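Local coordinates for germination protein (Bacillus megaterium, PDB 6O59) that is the A subunit of the spore germinant receptor GerK3, here its N-terminal domain, and probably takes part in sensing germinants that trigger spore germination, at residues D52-A55 and I56-L60; I254-D257 and G258-F261. All coordinates share one frame; numbering follows the deposited sequence. Where two conformers were deposited one is given.

Interaction 1. Residues D52-A55 and I56-L60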
ATOM      1  N   ASP A  52       7.194  -5.373  10.222  0.50 77.42           N
ATOM      2  CA  ASP A  52       7.387  -6.633  10.929  0.50 77.62           C
ATOM      3  C   ASP A  52       6.287  -6.678  11.988  0.50 80.12           C
ATOM      4  O   ASP A  52       6.452  -6.152  13.086  0.50 79.90           O
ATOM      5  CB  ASP A  52       8.809  -6.709  11.523  0.50 80.36           C
ATOM      6  CG  ASP A  52       9.954  -6.676  10.522  0.50 90.78           C
ATOM      7  OD1 ASP A  52       9.777  -6.090   9.426  0.50 89.51           O
ATOM      8  OD2 ASP A  52      11.034  -7.222  10.841  0.50100.44           O
ATOM      9  N   ASN A  53       5.125  -7.230  11.614  1.00 75.61           N
ATOM     10  CA  ASN A  53       3.919  -7.259  12.425  1.00 73.29           C
ATOM     11  C   ASN A  53       3.559  -8.521  13.172  1.00 76.05           C
ATOM     12  O   ASN A  53       2.672  -8.437  14.029  1.00 77.48           O
ATOM     13  CB  ASN A  53       2.780  -7.056  11.439  1.00 66.95           C
ATOM     14  CG  ASN A  53       2.273  -5.700  11.520  1.00 87.64           C
ATOM     15  OD1 ASN A  53       1.229  -5.365  10.976  1.00 74.28           O
ATOM     16  ND2 ASN A  53       3.006  -4.899  12.250  1.00 93.26           N
ATOM     17  N   GLN A  54       4.096  -9.688  12.777  1.00 68.85           N
ATOM     18  CA  GLN A  54       3.617 -10.953  13.297  1.00 68.96           C
ATOM     19  C   GLN A  54       3.337 -10.925  14.802  1.00 74.53           C
ATOM     20  O   GLN A  54       2.168 -11.043  15.147  1.00 75.94           O
ATOM     21  CB  GLN A  54       4.503 -12.126  12.916  1.00 70.49           C
ATOM     22  CG  GLN A  54       3.687 -13.364  12.526  1.00 73.00           C
ATOM     23  CD  GLN A  54       2.426 -13.140  11.702  1.00 80.94           C
ATOM     24  OE1 GLN A  54       1.297 -13.238  12.209  1.00 78.91           O
ATOM     25  NE2 GLN A  54       2.578 -12.862  10.414  1.00 65.87           N
ATOM     26  N   ALA A  55       4.333 -10.659  15.675  1.00 70.19           N
ATOM     27  CA  ALA A  55       4.157 -10.612  17.139  1.00 69.90           C
ATOM     28  C   ALA A  55       2.922  -9.774  17.592  1.00 71.70           C
ATOM     29  O   ALA A  55       2.191 -10.218  18.476  1.00 72.62           O
ATOM     30  CB  ALA A  55       5.416 -10.076  17.797  1.00 70.45           C
ATOM     31  N   ILE A  56       2.683  -8.603  16.966  1.00 66.62           N
ATOM     32  CA  ILE A  56       1.565  -7.699  17.280  1.00 66.70           C
ATOM     33  C   ILE A  56       0.241  -8.325  16.800  1.00 71.21           C
ATOM     34  O   ILE A  56      -0.716  -8.401  17.592  1.00 72.28           O
ATOM     35  CB  ILE A  56       1.804  -6.271  16.719  1.00 68.28           C
ATOM     36  CG1 ILE A  56       2.975  -5.609  17.485  1.00 68.53           C
ATOM     37  CG2 ILE A  56       0.518  -5.400  16.799  1.00 69.11           C
ATOM     38  CD1 ILE A  56       3.690  -4.481  16.777  1.00 73.81           C
ATOM     39  N   GLN A  57       0.210  -8.811  15.536  1.00 65.91           N
ATOM     40  CA  GLN A  57      -0.947  -9.509  14.963  1.00 66.20           C
ATOM     41  C   GLN A  57      -1.283 -10.749  15.790  1.00 72.77           C
ATOM     42  O   GLN A  57      -2.447 -10.973  16.096  1.00 74.11           O
ATOM     43  CB  GLN A  57      -0.684  -9.900  13.514  1.00 66.74           C
ATOM     44  CG  GLN A  57      -0.660  -8.702  12.575  1.00 72.09           C
ATOM     45  CD  GLN A  57      -0.758  -9.146  11.151  1.00 81.15           C
ATOM     46  OE1 GLN A  57      -1.786  -9.660  10.712  1.00 81.67           O
ATOM     47  NE2 GLN A  57       0.312  -8.973  10.403  1.00 71.15           N
ATOM     48  N   ASP A  58      -0.257 -11.512  16.203  1.00 69.29           N
ATOM     49  CA  ASP A  58      -0.386 -12.699  17.044  1.00 71.07           C
ATOM     50  C   ASP A  58      -1.092 -12.348  18.336  1.00 76.32           C
ATOM     51  O   ASP A  58      -2.064 -13.011  18.699  1.00 77.54           O
ATOM     52  CB  ASP A  58       1.003 -13.296  17.357  1.00 73.24           C
ATOM     53  CG  ASP A  58       1.673 -14.059  16.230  1.00 78.94           C
ATOM     54  OD1 ASP A  58       1.117 -14.078  15.110  1.00 76.65           O
ATOM     55  OD2 ASP A  58       2.758 -14.640  16.471  1.00 86.46           O
ATOM     56  N   TYR A  59      -0.615 -11.279  19.015  1.00 72.06           N
ATOM     57  CA  TYR A  59      -1.168 -10.817  20.283  1.00 72.97           C
ATOM     58  C   TYR A  59      -2.650 -10.462  20.110  1.00 77.04           C
ATOM     59  O   TYR A  59      -3.500 -11.010  20.813  1.00 78.35           O
ATOM     60  CB  TYR A  59      -0.363  -9.615  20.824  1.00 72.86           C
ATOM     61  CG  TYR A  59      -1.064  -8.862  21.940  1.00 75.61           C
ATOM     62  CD1 TYR A  59      -1.865  -7.753  21.667  1.00 76.89           C
ATOM     63  CD2 TYR A  59      -0.934  -9.263  23.268  1.00 78.13           C
ATOM     64  CE1 TYR A  59      -2.557  -7.094  22.681  1.00 79.70           C
ATOM     65  CE2 TYR A  59      -1.596  -8.589  24.295  1.00 80.40           C
ATOM     66  CZ  TYR A  59      -2.406  -7.503  23.998  1.00 85.72           C
ATOM     67  OH  TYR A  59      -3.058  -6.827  25.004  1.00 84.79           O
ATOM     68  N   LEU A  60      -2.941  -9.572  19.142  1.00 71.10           N
ATOM     69  CA  LEU A  60      -4.265  -9.050  18.865  1.00 70.89           C
ATOM     70  C   LEU A  60      -5.235 -10.092  18.347  1.00 78.97           C
ATOM     71  O   LEU A  60      -6.296 -10.271  18.951  1.00 82.12           O
ATOM     72  CB  LEU A  60      -4.161  -7.893  17.866  1.00 68.32           C
ATOM     73  CG  LEU A  60      -3.528  -6.601  18.409  1.00 71.12           C
ATOM     74  CD1 LEU A  60      -3.287  -5.601  17.291  1.00 68.83           C
ATOM     75  CD2 LEU A  60      -4.370  -5.980  19.552  1.00 72.77           C
TER

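Interaction 2. Residues I254-D257 and G258-F261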
ATOM      1  N   ILE A 254       4.351   0.228 -13.730  1.00 63.05           N
ATOM      2  CA  ILE A 254       3.718  -1.085 -13.884  1.00 62.65           C
ATOM      3  C   ILE A 254       4.688  -2.153 -13.442  1.00 64.39           C
ATOM      4  O   ILE A 254       5.836  -2.173 -13.892  1.00 63.28           O
ATOM      5  CB  ILE A 254       3.221  -1.338 -15.336  1.00 66.47           C
ATOM      6  CG1 ILE A 254       2.235  -0.244 -15.804  1.00 68.04           C
ATOM      7  CG2 ILE A 254       2.624  -2.738 -15.498  1.00 66.73           C
ATOM      8  CD1 ILE A 254       2.468   0.195 -17.232  1.00 75.09           C
ATOM      9  N   PHE A 255       4.216  -3.042 -12.567  1.00 60.97           N
ATOM     10  CA  PHE A 255       4.967  -4.199 -12.091  1.00 60.53           C
ATOM     11  C   PHE A 255       4.285  -5.465 -12.563  1.00 68.03           C
ATOM     12  O   PHE A 255       3.129  -5.719 -12.204  1.00 68.55           O
ATOM     13  CB  PHE A 255       5.123  -4.197 -10.560  1.00 61.43           C
ATOM     14  CG  PHE A 255       6.008  -3.080 -10.085  1.00 62.09           C
ATOM     15  CD1 PHE A 255       7.387  -3.189 -10.164  1.00 63.54           C
ATOM     16  CD2 PHE A 255       5.460  -1.890  -9.606  1.00 64.57           C
ATOM     17  CE1 PHE A 255       8.199  -2.151  -9.752  1.00 64.43           C
ATOM     18  CE2 PHE A 255       6.278  -0.856  -9.166  1.00 66.60           C
ATOM     19  CZ  PHE A 255       7.641  -0.996  -9.237  1.00 64.08           C
ATOM     20  N   VAL A 256       4.992  -6.234 -13.407  1.00 65.64           N
ATOM     21  CA  VAL A 256       4.520  -7.500 -13.962  1.00 66.25           C
ATOM     22  C   VAL A 256       5.149  -8.658 -13.166  1.00 72.03           C
ATOM     23  O   VAL A 256       6.344  -8.625 -12.865  1.00 71.77           O
ATOM     24  CB  VAL A 256       4.842  -7.589 -15.472  1.00 69.85           C
ATOM     25  CG1 VAL A 256       4.210  -8.826 -16.103  1.00 70.70           C
ATOM     26  CG2 VAL A 256       4.388  -6.324 -16.199  1.00 69.55           C
ATOM     27  N   ASP A 257       4.330  -9.668 -12.821  1.00 69.70           N
ATOM     28  CA  ASP A 257       4.751 -10.855 -12.090  1.00 69.63           C
ATOM     29  C   ASP A 257       5.847 -11.600 -12.853  1.00 76.29           C
ATOM     30  O   ASP A 257       5.687 -11.923 -14.039  1.00 76.61           O
ATOM     31  CB  ASP A 257       3.543 -11.770 -11.833  1.00 72.22           C
ATOM     32  CG  ASP A 257       3.779 -12.930 -10.883  1.00 78.75           C
ATOM     33  OD1 ASP A 257       4.670 -12.819 -10.021  1.00 81.90           O
ATOM     34  OD2 ASP A 257       3.043 -13.929 -10.977  1.00 76.49           O
ATOM     35  N   GLY A 258       6.978 -11.796 -12.179  1.00 74.22           N
ATOM     36  CA  GLY A 258       8.140 -12.482 -12.736  1.00 74.79           C
ATOM     37  C   GLY A 258       9.174 -11.603 -13.419  1.00 78.60           C
ATOM     38  O   GLY A 258      10.266 -12.094 -13.731  1.00 80.60           O
ATOM     39  N   THR A 259       8.864 -10.305 -13.677  1.00 71.64           N
ATOM     40  CA  THR A 259       9.833  -9.420 -14.336  1.00 70.00           C
ATOM     41  C   THR A 259      10.593  -8.611 -13.271  1.00 71.85           C
ATOM     42  O   THR A 259       9.973  -7.910 -12.474  1.00 71.09           O
ATOM     43  CB  THR A 259       9.203  -8.544 -15.422  1.00 75.20           C
ATOM     44  OG1 THR A 259       8.532  -7.437 -14.838  1.00 79.42           O
ATOM     45  CG2 THR A 259       8.282  -9.319 -16.336  1.00 71.52           C
ATOM     46  N   PRO A 260      11.944  -8.683 -13.244  1.00 68.36           N
ATOM     47  CA  PRO A 260      12.697  -7.990 -12.176  1.00 67.01           C
ATOM     48  C   PRO A 260      12.979  -6.499 -12.451  1.00 70.44           C
ATOM     49  O   PRO A 260      14.112  -6.018 -12.271  1.00 69.97           O
ATOM     50  CB  PRO A 260      13.983  -8.819 -12.068  1.00 69.02           C
ATOM     51  CG  PRO A 260      14.182  -9.359 -13.427  1.00 73.87           C
ATOM     52  CD  PRO A 260      12.845  -9.484 -14.102  1.00 69.64           C
ATOM     53  N   PHE A 261      11.930  -5.760 -12.845  1.00 67.28           N
ATOM     54  CA  PHE A 261      12.007  -4.322 -13.113  1.00 68.18           C
ATOM     55  C   PHE A 261      10.634  -3.647 -13.145  1.00 71.96           C
ATOM     56  O   PHE A 261       9.599  -4.299 -13.301  1.00 72.22           O
ATOM     57  CB  PHE A 261      12.765  -4.006 -14.418  1.00 71.38           C
ATOM     58  CG  PHE A 261      12.476  -4.909 -15.582  1.00 74.57           C
ATOM     59  CD1 PHE A 261      11.313  -4.759 -16.328  1.00 78.83           C
ATOM     60  CD2 PHE A 261      13.384  -5.887 -15.964  1.00 78.19           C
ATOM     61  CE1 PHE A 261      11.040  -5.606 -17.408  1.00 81.03           C
ATOM     62  CE2 PHE A 261      13.109  -6.737 -17.042  1.00 82.53           C
ATOM     63  CZ  PHE A 261      11.944  -6.583 -17.761  1.00 81.02           C
TER

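Interaction 1. Residues D52-A55 and I56-L60
Just before helix 54-62, Asn53 offers its carbonyl oxygen to the backbone N of Gln57, the first i to i+4 bond at the helix start. This bond, Gln57 N to Asn53 O, spans 2.9 Å, and a second, weak bond comes to the same oxygen from Ile56 N. The pattern then repeats one residue on, from Asp58 N to Gln54 O (2.7 Å), and again from Tyr59 N to Ala55 O (3.0 Å). Gln57 has CG beside its own N (chi1 -71°) and runs out extended, which lays its amide alongside CB of Asn53. The two amides meet nearly crosswise, their planes 74° apart, each held by a partner of its own: Gln57 OE1 accepts from Arg30 NE, and Asn53 ND2 bonds to Ser110 OG. On another side of the turn, Asp58 turns its carboxylate carbon CG back over the first turn, 3.2 Å from Gln54 O. Asn53 and Gln57 both rest on Tyr46 of strand 40-47, while Tyr59 reaches across to helix 78-86, touching Ile82 and bonding through OH to Asp85.

Interaction 2. Residues I254-D257 and G258-F261
Val256 and Thr259 are the first and last residues of a type II beta turn, the local bend that starts the reversal of a beta hairpin between strands 252-256 and 262-265. A single acceptor organises it. Val256 O receives the backbone N of Thr259 at 3.1 Å and, from the same face of the carbonyl plane, the Thr259 hydroxyl OG1 at 3.2 Å. Val256 O is thus held twice by one threonine; the N lies above the carbonyl plane, and OG1 is tilted from it as well. The first torsion of Thr259 explains the second bond: with chi1 at 79°, OG1 sits between the backbone N and the carbonyl carbon and turns back over the bend. The methyl CG2 then lies beside the N and passes within 3.9 Å of Val256 CB, the two branched side chains meeting obliquely. Gly258 occupies the third position with a positive phi of 92°, the conformation for which glycine is suited in a type II turn. Beyond it, Pro260 centres an inverse gamma turn that redirects the chain toward Phe261. On the strand side, Phe255 stacks edge-to-face with Phe149 and packs against helix 153-163, while its CD1 approaches Phe261 O at 4.0 Å. The ring of Phe261 takes Thr259 CB against one face, 4.0 Å above the plane and displaced toward the rim.

Overall arrangement
In both contacts two donors address one carbonyl oxygen: Asn53 O, where the second bond is weak, and Val256 O, where one donor is a side-chain hydroxyl. They belong to different halves of the domain: each half holds an antiparallel five-stranded sheet with the same 1-2-4-5-3 strand order. Interaction 1 starts the helix that follows the second strand of the first sheet, whereas interaction 2 turns between the fourth and fifth strands of the second. Their centres are 30 Å apart and their nearest atoms about 19 Å, and they do not touch; each is a local feature of its own half of the domain.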